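Local coordinates for beta-N-acetylglucosaminidase-like protein Glycoside hydrolase family 20 (Flavobacterium johnsoniae, PDB 6YHH) that probably hydrolyses terminal N-acetyl-beta-D-hexosamine residues, as a chitobiase of glycoside hydrolase family 20 acting in bacterial chitin degradation, at residues L9-Q14 / A172-V177; D38-G43 / Y219-G224; R47-L52 / I58-G63; A113-E118 / R474-E479. All blocks are in the same frame, centred on the assembly; numbering follows the deposited sequence.

Contact 1: L9-Q14 / A172-V177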
loop_
_atom_site.group_PDB
_atom_site.type_symbol
_atom_site.label_atom_id
_atom_site.label_comp_id
_atom_site.label_asym_id
_atom_site.label_seq_id
_atom_site.Cartn_x
_atom_site.Cartn_y
_atom_site.Cartn_z
ATOM N N LEU A 9 5.698 25.167 6.506
ATOM C CA LEU A 9 4.287 25.276 6.108
ATOM C C LEU A 9 4.221 25.246 4.612
ATOM O O LEU A 9 4.991 25.956 3.942
ATOM C CB LEU A 9 3.621 26.581 6.591
ATOM C CG LEU A 9 3.807 26.857 8.078
ATOM C CD1 LEU A 9 3.129 28.171 8.520
ATOM C CD2 LEU A 9 3.351 25.683 8.943
ATOM N N MET A 10 3.267 24.509 4.020
ATOM C CA MET A 10 3.163 24.433 2.574
ATOM C C MET A 10 1.727 23.945 2.272
ATOM O O MET A 10 1.325 22.908 2.806
ATOM C CB MET A 10 4.136 23.453 1.931
ATOM C CG MET A 10 4.127 23.544 0.423
ATOM S SD MET A 10 5.358 22.461 -0.380
ATOM C CE MET A 10 6.903 23.043 0.323
ATOM N N PRO A 11 0.916 24.676 1.494
ATOM C CA PRO A 11 1.245 26.026 0.974
ATOM C C PRO A 11 1.594 27.037 2.089
ATOM O O PRO A 11 0.966 27.012 3.150
ATOM C CB PRO A 11 -0.060 26.442 0.310
ATOM C CG PRO A 11 -0.744 25.151 -0.039
ATOM C CD PRO A 11 -0.460 24.243 1.117
ATOM N N TRP A 12 2.544 27.931 1.785
ATOM C CA TRP A 12 2.862 29.028 2.714
ATOM C C TRP A 12 1.610 29.910 2.886
ATOM O O TRP A 12 1.007 30.342 1.852
ATOM C CB TRP A 12 3.998 29.847 2.166
ATOM C CG TRP A 12 4.462 30.808 3.217
ATOM C CD1 TRP A 12 4.189 32.158 3.268
ATOM C CD2 TRP A 12 5.133 30.484 4.425
ATOM N NE1 TRP A 12 4.663 32.696 4.445
ATOM C CE2 TRP A 12 5.290 31.698 5.165
ATOM C CE3 TRP A 12 5.690 29.293 4.952
ATOM C CZ2 TRP A 12 5.952 31.740 6.410
ATOM C CZ3 TRP A 12 6.356 29.345 6.169
ATOM C CH2 TRP A 12 6.485 30.569 6.898
ATOM N N PRO A 13 1.160 30.104 4.146
ATOM C CA PRO A 13 -0.097 30.831 4.333
ATOM C C PRO A 13 0.007 32.331 3.976
ATOM O O PRO A 13 1.105 32.915 3.922
ATOM C CB PRO A 13 -0.382 30.678 5.793
ATOM C CG PRO A 13 0.317 29.374 6.192
ATOM C CD PRO A 13 1.584 29.462 5.391
ATOM N N GLN A 14 -1.138 32.923 3.701
ATOM C CA GLN A 14 -1.231 34.310 3.198
ATOM C C GLN A 14 -0.692 35.289 4.284
ATOM O O GLN A 14 -0.087 36.324 3.959
ATOM C CB GLN A 14 -2.668 34.707 2.810
ATOM C CG GLN A 14 -3.324 33.919 1.652
ATOM C CD GLN A 14 -2.700 34.174 0.290
ATOM O OE1 GLN A 14 -1.963 35.183 0.057
ATOM N NE2 GLN A 14 -2.943 33.214 -0.632
ATOM N N ALA A 172 -4.191 17.198 2.363
ATOM C CA ALA A 172 -3.045 17.589 3.144
ATOM C C ALA A 172 -2.353 18.797 2.585
ATOM O O ALA A 172 -1.745 19.621 3.347
ATOM C CB ALA A 172 -2.075 16.417 3.214
ATOM N N MET A 173 -2.446 18.953 1.268
ATOM C CA MET A 173 -1.814 20.094 0.542
ATOM C C MET A 173 -2.837 21.180 0.204
ATOM O O MET A 173 -2.546 22.063 -0.612
ATOM C CB MET A 173 -1.161 19.594 -0.712
ATOM C CG MET A 173 -0.029 18.579 -0.470
ATOM S SD MET A 173 1.140 19.016 0.853
ATOM C CE MET A 173 1.554 20.668 0.218
ATOM N N LYS A 174 -4.043 21.100 0.750
ATOM C CA LYS A 174 -5.128 22.063 0.478
ATOM C C LYS A 174 -5.580 22.115 -0.959
ATOM O O LYS A 174 -6.044 23.152 -1.458
ATOM C CB LYS A 174 -4.779 23.443 0.999
ATOM C CG LYS A 174 -4.480 23.461 2.453
ATOM C CD LYS A 174 -4.309 24.895 2.982
ATOM C CE LYS A 174 -3.922 24.934 4.451
ATOM N NZ LYS A 174 -2.462 24.719 4.618
ATOM N N MET A 175 -5.399 20.990 -1.687
ATOM C CA MET A 175 -5.914 20.879 -3.035
ATOM C C MET A 175 -7.362 20.392 -3.024
ATOM O O MET A 175 -7.710 19.587 -2.172
ATOM C CB MET A 175 -5.011 19.952 -3.861
ATOM C CG MET A 175 -3.652 20.531 -3.978
ATOM S SD MET A 175 -2.501 19.364 -4.829
ATOM C CE MET A 175 -3.147 19.348 -6.518
ATOM N N ASN A 176 -8.188 20.916 -3.924
ATOM C CA ASN A 176 -9.646 20.690 -3.835
ATOM C C ASN A 176 -10.318 20.170 -5.027
ATOM O O ASN A 176 -11.573 20.081 -5.017
ATOM C CB ASN A 176 -10.367 21.976 -3.399
ATOM C CG ASN A 176 -10.207 23.100 -4.393
ATOM O OD1 ASN A 176 -9.437 23.025 -5.365
ATOM N ND2 ASN A 176 -10.984 24.133 -4.197
ATOM N N VAL A 177 -9.577 19.753 -6.059
ATOM C CA VAL A 177 -10.161 19.162 -7.264
ATOM C C VAL A 177 -9.396 17.887 -7.621
ATOM O O VAL A 177 -8.143 17.864 -7.696
ATOM C CB VAL A 177 -10.162 20.100 -8.446
ATOM C CG1 VAL A 177 -10.655 19.414 -9.672
ATOM C CG2 VAL A 177 -10.941 21.408 -8.175
HETATM O O HOH W 1 -1.228 22.284 3.759
HETATM O O HOH W 2 -1.718 27.095 3.460
#

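Contact 2: D38-G43 / Y219-G224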
loop_
_atom_site.group_PDB
_atom_site.type_symbol
_atom_site.label_atom_id
_atom_site.label_comp_id
_atom_site.label_asym_id
_atom_site.label_seq_id
_atom_site.Cartn_x
_atom_site.Cartn_y
_atom_site.Cartn_z
ATOM N N ASP A 38 -20.753 21.625 8.205
ATOM C CA ASP A 38 -21.203 20.421 7.558
ATOM C C ASP A 38 -20.648 19.249 8.318
ATOM O O ASP A 38 -19.573 19.358 8.913
ATOM C CB ASP A 38 -20.769 20.381 6.053
ATOM C CG ASP A 38 -21.252 19.176 5.350
ATOM O OD1 ASP A 38 -22.379 19.187 4.763
ATOM O OD2 ASP A 38 -20.511 18.120 5.366
ATOM N N SER A 39 -21.359 18.111 8.319
ATOM C CA SER A 39 -20.895 16.918 9.042
ATOM C C SER A 39 -19.549 16.347 8.604
ATOM O O SER A 39 -18.925 15.588 9.342
ATOM C CB SER A 39 -21.947 15.799 8.950
ATOM O OG SER A 39 -22.228 15.447 7.604
ATOM N N ARG A 40 -19.030 16.750 7.446
ATOM C CA ARG A 40 -17.667 16.310 7.053
ATOM C C ARG A 40 -16.613 16.749 8.021
ATOM O O ARG A 40 -15.516 16.190 8.105
ATOM C CB ARG A 40 -17.335 16.827 5.651
ATOM C CG ARG A 40 -17.097 18.335 5.516
ATOM C CD ARG A 40 -16.662 18.812 4.112
ATOM N NE ARG A 40 -17.657 18.466 3.084
ATOM C CZ ARG A 40 -18.722 19.180 2.764
ATOM N NH1 ARG A 40 -18.918 20.368 3.370
ATOM N NH2 ARG A 40 -19.599 18.709 1.911
ATOM N N ILE A 41 -16.963 17.722 8.879
ATOM C CA ILE A 41 -15.975 18.162 9.856
ATOM C C ILE A 41 -15.612 17.029 10.842
ATOM O O ILE A 41 -14.476 17.008 11.372
ATOM C CB ILE A 41 -16.466 19.459 10.615
ATOM C CG1 ILE A 41 -15.385 20.091 11.454
ATOM C CG2 ILE A 41 -17.610 19.068 11.552
ATOM C CD1 ILE A 41 -14.182 20.647 10.711
ATOM N N PHE A 42 -16.537 16.116 11.131
ATOM C CA PHE A 42 -16.322 15.111 12.203
ATOM C C PHE A 42 -15.209 14.109 11.861
ATOM O O PHE A 42 -14.296 13.899 12.623
ATOM C CB PHE A 42 -17.628 14.435 12.600
ATOM C CG PHE A 42 -18.643 15.433 13.147
ATOM C CD1 PHE A 42 -18.327 16.248 14.229
ATOM C CD2 PHE A 42 -19.849 15.591 12.495
ATOM C CE1 PHE A 42 -19.274 17.193 14.706
ATOM C CE2 PHE A 42 -20.788 16.513 12.973
ATOM C CZ PHE A 42 -20.475 17.300 14.038
ATOM N N GLY A 43 -15.289 13.578 10.658
ATOM C CA GLY A 43 -14.234 12.627 10.247
ATOM C C GLY A 43 -12.929 13.392 10.123
ATOM O O GLY A 43 -11.844 12.828 10.438
ATOM N N TYR A 219 -15.831 9.904 -0.218
ATOM C CA TYR A 219 -14.542 9.967 0.474
ATOM C C TYR A 219 -13.937 11.329 0.170
ATOM O O TYR A 219 -13.396 12.015 1.052
ATOM C CB TYR A 219 -13.642 8.844 -0.081
ATOM C CG TYR A 219 -12.367 8.600 0.620
ATOM C CD1 TYR A 219 -11.241 9.319 0.337
ATOM C CD2 TYR A 219 -12.262 7.590 1.589
ATOM C CE1 TYR A 219 -10.042 9.057 0.989
ATOM C CE2 TYR A 219 -11.097 7.330 2.262
ATOM C CZ TYR A 219 -9.958 8.035 1.945
ATOM O OH TYR A 219 -8.765 7.776 2.632
ATOM N N ALA A 220 -14.020 11.729 -1.083
ATOM C CA ALA A 220 -13.495 13.039 -1.529
ATOM C C ALA A 220 -14.242 14.208 -0.830
ATOM O O ALA A 220 -13.667 15.180 -0.386
ATOM C CB ALA A 220 -13.571 13.218 -3.037
ATOM N N ASP A 221 -15.539 14.108 -0.810
ATOM C CA ASP A 221 -16.474 15.154 -0.251
ATOM C C ASP A 221 -16.185 15.336 1.228
ATOM O O ASP A 221 -16.042 16.478 1.700
ATOM C CB ASP A 221 -17.953 14.674 -0.536
ATOM C CG ASP A 221 -19.004 15.572 0.069
ATOM O OD1 ASP A 221 -18.768 16.100 1.207
ATOM O OD2 ASP A 221 -20.070 15.652 -0.606
ATOM N N GLU A 222 -15.976 14.243 1.938
ATOM C CA GLU A 222 -15.594 14.285 3.319
ATOM C C GLU A 222 -14.305 15.066 3.520
ATOM O O GLU A 222 -14.091 15.630 4.580
ATOM C CB GLU A 222 -15.453 12.858 3.908
ATOM C CG GLU A 222 -16.781 12.160 4.135
ATOM C CD GLU A 222 -17.496 12.646 5.389
ATOM O OE1 GLU A 222 -17.087 12.232 6.477
ATOM O OE2 GLU A 222 -18.399 13.496 5.260
ATOM N N ARG A 223 -13.450 15.074 2.484
ATOM C CA ARG A 223 -12.146 15.770 2.568
ATOM C C ARG A 223 -12.108 17.057 1.804
ATOM O O ARG A 223 -11.043 17.671 1.607
ATOM C CB ARG A 223 -11.085 14.776 2.060
ATOM C CG ARG A 223 -10.844 13.693 3.083
ATOM C CD ARG A 223 -10.260 12.388 2.452
ATOM N NE ARG A 223 -10.056 11.303 3.387
ATOM C CZ ARG A 223 -11.031 10.535 3.883
ATOM N NH1 ARG A 223 -12.302 10.655 3.493
ATOM N NH2 ARG A 223 -10.757 9.589 4.737
ATOM N N GLY A 224 -13.296 17.619 1.492
ATOM C CA GLY A 224 -13.427 18.907 0.858
ATOM C C GLY A 224 -13.077 19.040 -0.613
ATOM O O GLY A 224 -12.821 20.154 -1.124
HETATM O O HOH W 3 -17.700 13.177 8.966
HETATM O O HOH W 4 -20.554 13.445 6.829
HETATM O O HOH W 5 -14.857 13.656 7.227
#

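Contact 3: R47-L52 / I58-G63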
loop_
_atom_site.group_PDB
_atom_site.type_symbol
_atom_site.label_atom_id
_atom_site.label_comp_id
_atom_site.label_asym_id
_atom_site.label_seq_id
_atom_site.Cartn_x
_atom_site.Cartn_y
_atom_site.Cartn_z
ATOM N N ARG A 47 -9.565 12.290 12.038
ATOM C CA ARG A 47 -8.295 11.923 11.341
ATOM C C ARG A 47 -7.163 12.814 11.773
ATOM O O ARG A 47 -6.088 12.357 11.935
ATOM C CB ARG A 47 -8.514 11.981 9.840
ATOM C CG ARG A 47 -9.411 10.869 9.350
ATOM C CD ARG A 47 -9.616 10.817 7.853
ATOM N NE ARG A 47 -10.331 11.950 7.264
ATOM C CZ ARG A 47 -11.658 11.974 7.147
ATOM N NH1 ARG A 47 -12.391 10.925 7.555
ATOM N NH2 ARG A 47 -12.223 13.027 6.619
ATOM N N PHE A 48 -7.414 14.095 11.989
ATOM C CA PHE A 48 -6.414 15.017 12.510
ATOM C C PHE A 48 -5.793 14.480 13.824
ATOM O O PHE A 48 -4.602 14.426 14.042
ATOM C CB PHE A 48 -6.990 16.452 12.674
ATOM C CG PHE A 48 -6.182 17.304 13.610
ATOM C CD1 PHE A 48 -5.045 18.001 13.215
ATOM C CD2 PHE A 48 -6.533 17.377 14.935
ATOM C CE1 PHE A 48 -4.328 18.792 14.110
ATOM C CE2 PHE A 48 -5.775 18.109 15.842
ATOM C CZ PHE A 48 -4.679 18.822 15.463
ATOM N N LEU A 49 -6.692 14.118 14.734
ATOM C CA LEU A 49 -6.286 13.634 16.058
ATOM C C LEU A 49 -5.495 12.329 15.947
ATOM O O LEU A 49 -4.449 12.178 16.573
ATOM C CB LEU A 49 -7.518 13.490 16.932
ATOM C CG LEU A 49 -7.240 13.196 18.401
ATOM C CD1 LEU A 49 -6.551 14.397 18.982
ATOM C CD2 LEU A 49 -8.530 12.941 19.171
ATOM N N ARG A 50 -5.982 11.405 15.120
ATOM C CA ARG A 50 -5.258 10.180 14.843
ATOM C C ARG A 50 -3.881 10.447 14.279
ATOM O O ARG A 50 -2.872 9.867 14.726
ATOM C CB ARG A 50 -6.023 9.240 13.923
ATOM C CG ARG A 50 -7.368 8.711 14.425
ATOM C CD ARG A 50 -7.134 7.699 15.577
ATOM N NE ARG A 50 -6.958 8.313 16.866
ATOM C CZ ARG A 50 -7.925 8.832 17.633
ATOM N NH1 ARG A 50 -9.189 8.870 17.169
ATOM N NH2 ARG A 50 -7.614 9.328 18.802
ATOM N N ARG A 51 -3.797 11.374 13.308
ATOM C CA ARG A 51 -2.516 11.671 12.718
ATOM C C ARG A 51 -1.554 12.326 13.729
ATOM O O ARG A 51 -0.370 11.970 13.827
ATOM C CB ARG A 51 -2.672 12.554 11.492
ATOM C CG ARG A 51 -3.328 11.825 10.349
ATOM C CD ARG A 51 -3.923 12.731 9.309
ATOM N NE ARG A 51 -2.974 13.558 8.636
ATOM C CZ ARG A 51 -3.274 14.649 7.931
ATOM N NH1 ARG A 51 -4.500 15.115 7.931
ATOM N NH2 ARG A 51 -2.312 15.300 7.265
ATOM N N LEU A 52 -2.065 13.272 14.477
ATOM C CA LEU A 52 -1.255 13.904 15.510
ATOM C C LEU A 52 -0.712 12.923 16.526
ATOM O O LEU A 52 0.438 12.999 16.914
ATOM C CB LEU A 52 -2.104 15.009 16.189
ATOM C CG LEU A 52 -1.376 15.831 17.218
ATOM C CD1 LEU A 52 -0.144 16.540 16.638
ATOM C CD2 LEU A 52 -2.306 16.824 17.899
ATOM N N ILE A 58 1.319 10.158 22.226
ATOM C CA ILE A 58 0.744 10.656 23.478
ATOM C C ILE A 58 -0.349 9.766 24.013
ATOM O O ILE A 58 -0.447 9.631 25.234
ATOM C CB ILE A 58 0.353 12.136 23.347
ATOM C CG1 ILE A 58 1.650 12.940 23.234
ATOM C CG2 ILE A 58 -0.537 12.539 24.556
ATOM C CD1 ILE A 58 1.496 14.404 22.915
ATOM N N PHE A 59 -1.116 9.136 23.135
ATOM C CA PHE A 59 -2.314 8.338 23.441
ATOM C C PHE A 59 -3.424 9.253 23.958
ATOM O O PHE A 59 -3.775 9.249 25.158
ATOM C CB PHE A 59 -2.004 7.180 24.418
ATOM C CG PHE A 59 -1.178 6.045 23.814
ATOM C CD1 PHE A 59 0.129 6.202 23.398
ATOM C CD2 PHE A 59 -1.763 4.806 23.692
ATOM C CE1 PHE A 59 0.858 5.131 22.873
ATOM C CE2 PHE A 59 -1.026 3.757 23.148
ATOM C CZ PHE A 59 0.236 3.950 22.712
ATOM N N PHE A 60 -3.957 10.059 23.061
ATOM C CA PHE A 60 -4.999 11.051 23.419
ATOM C C PHE A 60 -6.233 10.340 23.935
ATOM O O PHE A 60 -6.567 9.224 23.520
ATOM C CB PHE A 60 -5.348 11.905 22.173
ATOM C CG PHE A 60 -4.195 12.747 21.695
ATOM C CD1 PHE A 60 -3.531 13.531 22.550
ATOM C CD2 PHE A 60 -3.821 12.767 20.337
ATOM C CE1 PHE A 60 -2.504 14.353 22.148
ATOM C CE2 PHE A 60 -2.827 13.608 19.927
ATOM C CZ PHE A 60 -2.113 14.350 20.813
ATOM N N GLU A 61 -6.956 11.032 24.799
ATOM C CA GLU A 61 -8.221 10.493 25.361
ATOM C C GLU A 61 -9.316 10.228 24.398
ATOM O O GLU A 61 -10.019 9.263 24.537
ATOM C CB GLU A 61 -8.772 11.439 26.490
ATOM N N GLN A 62 -9.585 11.088 23.431
ATOM C CA GLN A 62 -10.706 10.937 22.583
ATOM C C GLN A 62 -10.467 9.886 21.516
ATOM O O GLN A 62 -9.335 9.810 20.957
ATOM C CB GLN A 62 -10.959 12.271 21.861
ATOM C CG GLN A 62 -11.600 13.309 22.754
ATOM C CD GLN A 62 -11.544 14.647 22.103
ATOM O OE1 GLN A 62 -10.476 15.234 22.006
ATOM N NE2 GLN A 62 -12.676 15.086 21.545
ATOM N N GLY A 63 -11.525 9.142 21.233
ATOM C CA GLY A 63 -11.500 8.215 20.118
ATOM C C GLY A 63 -12.098 8.913 18.910
ATOM O O GLY A 63 -11.477 9.819 18.376
HETATM O O HOH W 6 -5.804 8.115 21.090
#

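Contact 4: A113-E118 / R474-E479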
loop_
_atom_site.group_PDB
_atom_site.type_symbol
_atom_site.label_atom_id
_atom_site.label_comp_id
_atom_site.label_asym_id
_atom_site.label_seq_id
_atom_site.Cartn_x
_atom_site.Cartn_y
_atom_site.Cartn_z
ATOM N N ALA A 113 -11.901 25.148 7.927
ATOM C CA ALA A 113 -11.403 24.453 9.126
ATOM C C ALA A 113 -10.590 23.198 8.794
ATOM O O ALA A 113 -9.597 22.941 9.432
ATOM C CB ALA A 113 -12.506 24.109 10.066
ATOM N N LEU A 114 -11.051 22.433 7.799
ATOM C CA LEU A 114 -10.280 21.267 7.342
ATOM C C LEU A 114 -8.883 21.690 6.894
ATOM O O LEU A 114 -7.899 21.056 7.189
ATOM C CB LEU A 114 -10.988 20.520 6.237
ATOM C CG LEU A 114 -12.234 19.786 6.674
ATOM C CD1 LEU A 114 -12.907 19.175 5.488
ATOM C CD2 LEU A 114 -11.957 18.741 7.735
ATOM N N HIS A 115 -8.792 22.796 6.174
ATOM C CA HIS A 115 -7.513 23.309 5.766
ATOM C C HIS A 115 -6.675 23.691 6.976
ATOM O O HIS A 115 -5.439 23.460 7.065
ATOM C CB HIS A 115 -7.659 24.555 4.835
ATOM C CG HIS A 115 -8.328 24.298 3.516
ATOM N ND1 HIS A 115 -8.170 23.121 2.776
ATOM C CD2 HIS A 115 -9.136 25.091 2.782
ATOM C CE1 HIS A 115 -8.864 23.216 1.652
ATOM N NE2 HIS A 115 -9.439 24.422 1.624
ATOM N N GLY A 116 -7.312 24.359 7.935
ATOM C CA GLY A 116 -6.552 24.795 9.101
ATOM C C GLY A 116 -5.982 23.684 9.903
ATOM O O GLY A 116 -4.919 23.843 10.523
ATOM N N LEU A 117 -6.681 22.531 9.930
ATOM C CA LEU A 117 -6.115 21.393 10.610
ATOM C C LEU A 117 -4.790 20.925 9.963
ATOM O O LEU A 117 -3.854 20.509 10.642
ATOM C CB LEU A 117 -7.111 20.243 10.612
ATOM C CG LEU A 117 -8.398 20.427 11.444
ATOM C CD1 LEU A 117 -9.321 19.251 11.107
ATOM C CD2 LEU A 117 -8.031 20.594 12.888
ATOM N N GLU A 118 -4.698 21.060 8.636
ATOM C CA GLU A 118 -3.455 20.709 7.925
ATOM C C GLU A 118 -2.343 21.659 8.259
ATOM O O GLU A 118 -1.221 21.261 8.467
ATOM C CB GLU A 118 -3.653 20.663 6.429
ATOM C CG GLU A 118 -4.697 19.619 6.012
ATOM C CD GLU A 118 -4.300 18.173 6.315
ATOM O OE1 GLU A 118 -3.100 17.881 6.583
ATOM O OE2 GLU A 118 -5.239 17.322 6.185
ATOM N N ARG A 474 1.944 26.764 -5.383
ATOM C CA ARG A 474 1.643 27.729 -6.443
ATOM C C ARG A 474 0.165 28.047 -6.594
ATOM O O ARG A 474 -0.224 29.179 -6.922
ATOM C CB ARG A 474 2.235 27.297 -7.781
ATOM C CG ARG A 474 2.008 28.264 -8.962
ATOM C CD ARG A 474 2.506 29.698 -8.752
ATOM N NE ARG A 474 3.891 29.630 -8.351
ATOM C CZ ARG A 474 4.404 30.164 -7.241
ATOM N NH1 ARG A 474 3.738 30.943 -6.377
ATOM N NH2 ARG A 474 5.637 29.892 -7.007
ATOM N N LEU A 475 -0.690 27.086 -6.375
ATOM C CA LEU A 475 -2.084 27.258 -6.638
ATOM C C LEU A 475 -2.805 27.916 -5.452
ATOM O O LEU A 475 -3.868 28.484 -5.652
ATOM C CB LEU A 475 -2.714 25.904 -6.992
ATOM C CG LEU A 475 -2.149 25.340 -8.302
ATOM C CD1 LEU A 475 -2.796 23.960 -8.529
ATOM C CD2 LEU A 475 -2.247 26.280 -9.496
ATOM N N TRP A 476 -2.212 27.854 -4.255
ATOM C CA TRP A 476 -2.858 28.422 -3.038
ATOM C C TRP A 476 -2.212 29.742 -2.615
ATOM O O TRP A 476 -2.906 30.714 -2.297
ATOM C CB TRP A 476 -2.758 27.388 -1.893
ATOM C CG TRP A 476 -3.259 27.934 -0.557
ATOM C CD1 TRP A 476 -2.623 28.832 0.236
ATOM C CD2 TRP A 476 -4.493 27.627 0.070
ATOM N NE1 TRP A 476 -3.426 29.138 1.336
ATOM C CE2 TRP A 476 -4.568 28.380 1.256
ATOM C CE3 TRP A 476 -5.548 26.750 -0.236
ATOM C CZ2 TRP A 476 -5.673 28.351 2.101
ATOM C CZ3 TRP A 476 -6.655 26.726 0.627
ATOM C CH2 TRP A 476 -6.703 27.517 1.780
ATOM N N SER A 477 -0.889 29.752 -2.533
ATOM C CA SER A 477 -0.158 30.831 -1.875
ATOM C C SER A 477 -0.111 32.081 -2.796
ATOM O O SER A 477 -0.446 32.069 -3.985
ATOM C CB SER A 477 1.271 30.414 -1.597
ATOM O OG SER A 477 1.306 29.383 -0.594
ATOM N N ALA A 478 0.347 33.148 -2.193
ATOM C CA ALA A 478 0.469 34.413 -2.920
ATOM C C ALA A 478 1.417 34.262 -4.114
ATOM O O ALA A 478 2.369 33.492 -4.063
ATOM C CB ALA A 478 1.036 35.477 -1.954
ATOM N N GLU A 479 1.194 35.095 -5.131
ATOM C CA GLU A 479 1.947 35.032 -6.371
ATOM C C GLU A 479 3.415 35.280 -6.153
ATOM O O GLU A 479 4.229 34.750 -6.883
ATOM C CB GLU A 479 1.398 36.057 -7.357
ATOM C CG GLU A 479 2.073 36.063 -8.722
ATOM C CD GLU A 479 1.433 36.976 -9.750
ATOM O OE1 GLU A 479 0.621 37.858 -9.375
ATOM O OE2 GLU A 479 1.743 36.751 -10.965
#

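Contact 1: L9-Q14 / A172-V177
The pyrrolidine ring of Pro-11 turns its CG–CD side to the backbone carbonyl of Met-173, with CD 3.5 Å from Met-173 O, while in the same loop the indole of Trp-12 carries Pro-13 CD over one face, displaced toward the rim. The peptide bond before Pro-11 is cis. The opposing segment contains the C-terminal part of the Schellman motif that ends helix 160-172, with Lys-174 as its C-prime residue at positive phi, just before strand 177-184 of the TIM-barrel catalytic domain. The loop before strand 15-19 of the N-terminal domain thus packs on a helix end of the barrel. Met-173 is bent at both chi2 and chi3 (-45° and -53°), which folds its methyl group back toward the loop; CE comes 3.4 Å from Met-10 O and 3.9 Å from Met-10 CG. Helices 467-476 and 484-497 line this buried methionine pair. The polar part of the interface runs through water. Water 1 donates to Met-10 O and to Ala-172 O, and accepts from Lys-174 NZ; Met-10 O also receives Gln-122 NE2. The ammonium group of Lys-174 has a direct partner in Thr-119 OG1 of helix 110-123. A second water accepts from it as well, lying 2.7 Å from Lys-174 NZ and also 2.7 Å from Pro-11 O, one of several acceptors within its reach.

Contact 2: D38-G43 / Y219-G224
Arg-40 grips Asp-221 side-on, tying helix 40-56 in the N-terminal domain to the Schellman motif that closes helix 210-222 of the TIM barrel. Of the three bonds across the contact the one from NH2 is the straightest, 2.8 Å to Asp-221 OD1 at 160°, with the oxygen in the guanidinium plane. The NE hydrogen is shared between Asp-221 OD1 and the backbone Asp-221 O, both bonds more bent than that of NH2, the nearer acceptor being O at 2.9 Å from NE. Asp-221 O is in turn doubly engaged, since Gly-224 N, the C-prime amide of the motif, approaches it from the face opposite to Arg-40 NE. NH1 turns to other partners, pairing with Asp-110 and donating to Gly-84 O. CG of Arg-40 stands between its backbone N and carbonyl carbon (chi1 71°), a position that brings the chain back beside Asp-38. Glu-222 is served by water instead. Its OE2, 3.4 Å from Arg-40 CA, accepts from water 4, which also bonds Ser-39 OG. Near Glu-222 OE1 lies water 3, which accepts from Gly-43 N. Asp-38 does double duty: OD2 takes the capping bond from Arg-40 N, 2.9 Å long, and the same Asp-38 OD2 sits over the centre of the Arg-40 guanidinium, a purely electrostatic pairing with the closest nitrogen, NH1, 3.4 Å away.

Contact 3: R47-L52 / I58-G63
Leu-49 and Phe-60 face each other with their CA atoms 7.9 Å apart, where regular helix (47-52, within helix 40-56) is met by the irregular chain that follows it. This returning loop runs extended at Phe-60 and Gln-62, after a residue of positive phi at Phe-59, and leads toward strand 76-80 of the N-terminal domain. It therefore covers the helix from which it has just emerged. Phe-60 projects toward that helix. Its ring receives Leu-52 CG at the edge, 3.8 Å from Phe-60 CE2, and Leu-49 CD1 obliquely, 3.5 Å from Phe-60 CD2. The other methyl of Leu-49, CD2, lies across the chain of Gln-62, 3.7 Å from its CB. Arg-50 starts away from the loop, but bends at chi2 and chi3 (-71° and 83°) bring the guanidinium round to it. There NH1 donates to Gly-63 O and NH2 to Gln-62 O, each over 2.8 Å; the first donor stands above the carbonyl plane, the second within it. A leucine in place of Arg-50 would probably leave the two carbonyls without these two donors and the loop freer to shift. Tyr-550 of the second subunit packs on Arg-50, and Tyr-547 of that subunit meets the ring of Phe-59. Across the two segments the arginine's charge is thus met by backbone carbonyl dipoles, beside a mainly apolar seam of Leu-49, Leu-52 and Phe-60.

Contact 4: A113-E118 / R474-E479
His-115 of helix 110-123 and Trp-476 of helix 467-476 form a T-shaped pair across the boundary between the N-terminal domain and the TIM barrel. Arg-474, in the last turn of its helix, is turned from this boundary, donating through NE to Tyr-424 O and making a cation-pi contact with the Tyr-424 ring. Leu-475 next packs on Arg-147 of the barrel. Trp-476 then carries the contact: with CG anti to the backbone N (chi1 174°), the benzo edge of the indole is directed at the face of His-115, the planes 80° apart and the ring centroids 5.0 Å apart. The closest atoms are Trp-476 CH2 and His-115 CD2, at 3.6 Å. Ser-477 leaves the helix, and its OG bonds Trp-12 O. Both rings have polar partners elsewhere, His-115 NE2 with Glu-92 OE1 and Trp-476 NE1 with Asp-140 OD1. An alanine instead of His-115 would probably leave the indole edge without its aromatic face and Glu-92 without this imidazole partner. The pair thus joins the two domains through a C–H edge on an imidazole face, while a carboxylate holds one nitrogen of each ring; Glu-92 may favour positive charge on the imidazole, which the nearby Arg-147 would probably oppose.

Overall arrangement
Contacts 1, 2 and 4 join the N-terminal domain to the TIM barrel, whereas contact 3 lies within the N-terminal domain. Contacts 1 and 4, with centres only about 3 Å apart, form one buried patch that combines methionine and proline packing, bridging waters and an aromatic pair. Contact 2, about 17 Å from either centre, is only partly buried and relies on charge and water. Contact 3 is buried but lies farther out, beside the second subunit; it shares helix 40-56 with contact 2 and pairs apolar packing with arginine–carbonyl bonds. Helix 110-123 ties the set together: Glu-118 of contact 4 makes a salt bridge with Arg-51 of contact 3, while Leu-114 packs on Arg-40 of contact 2.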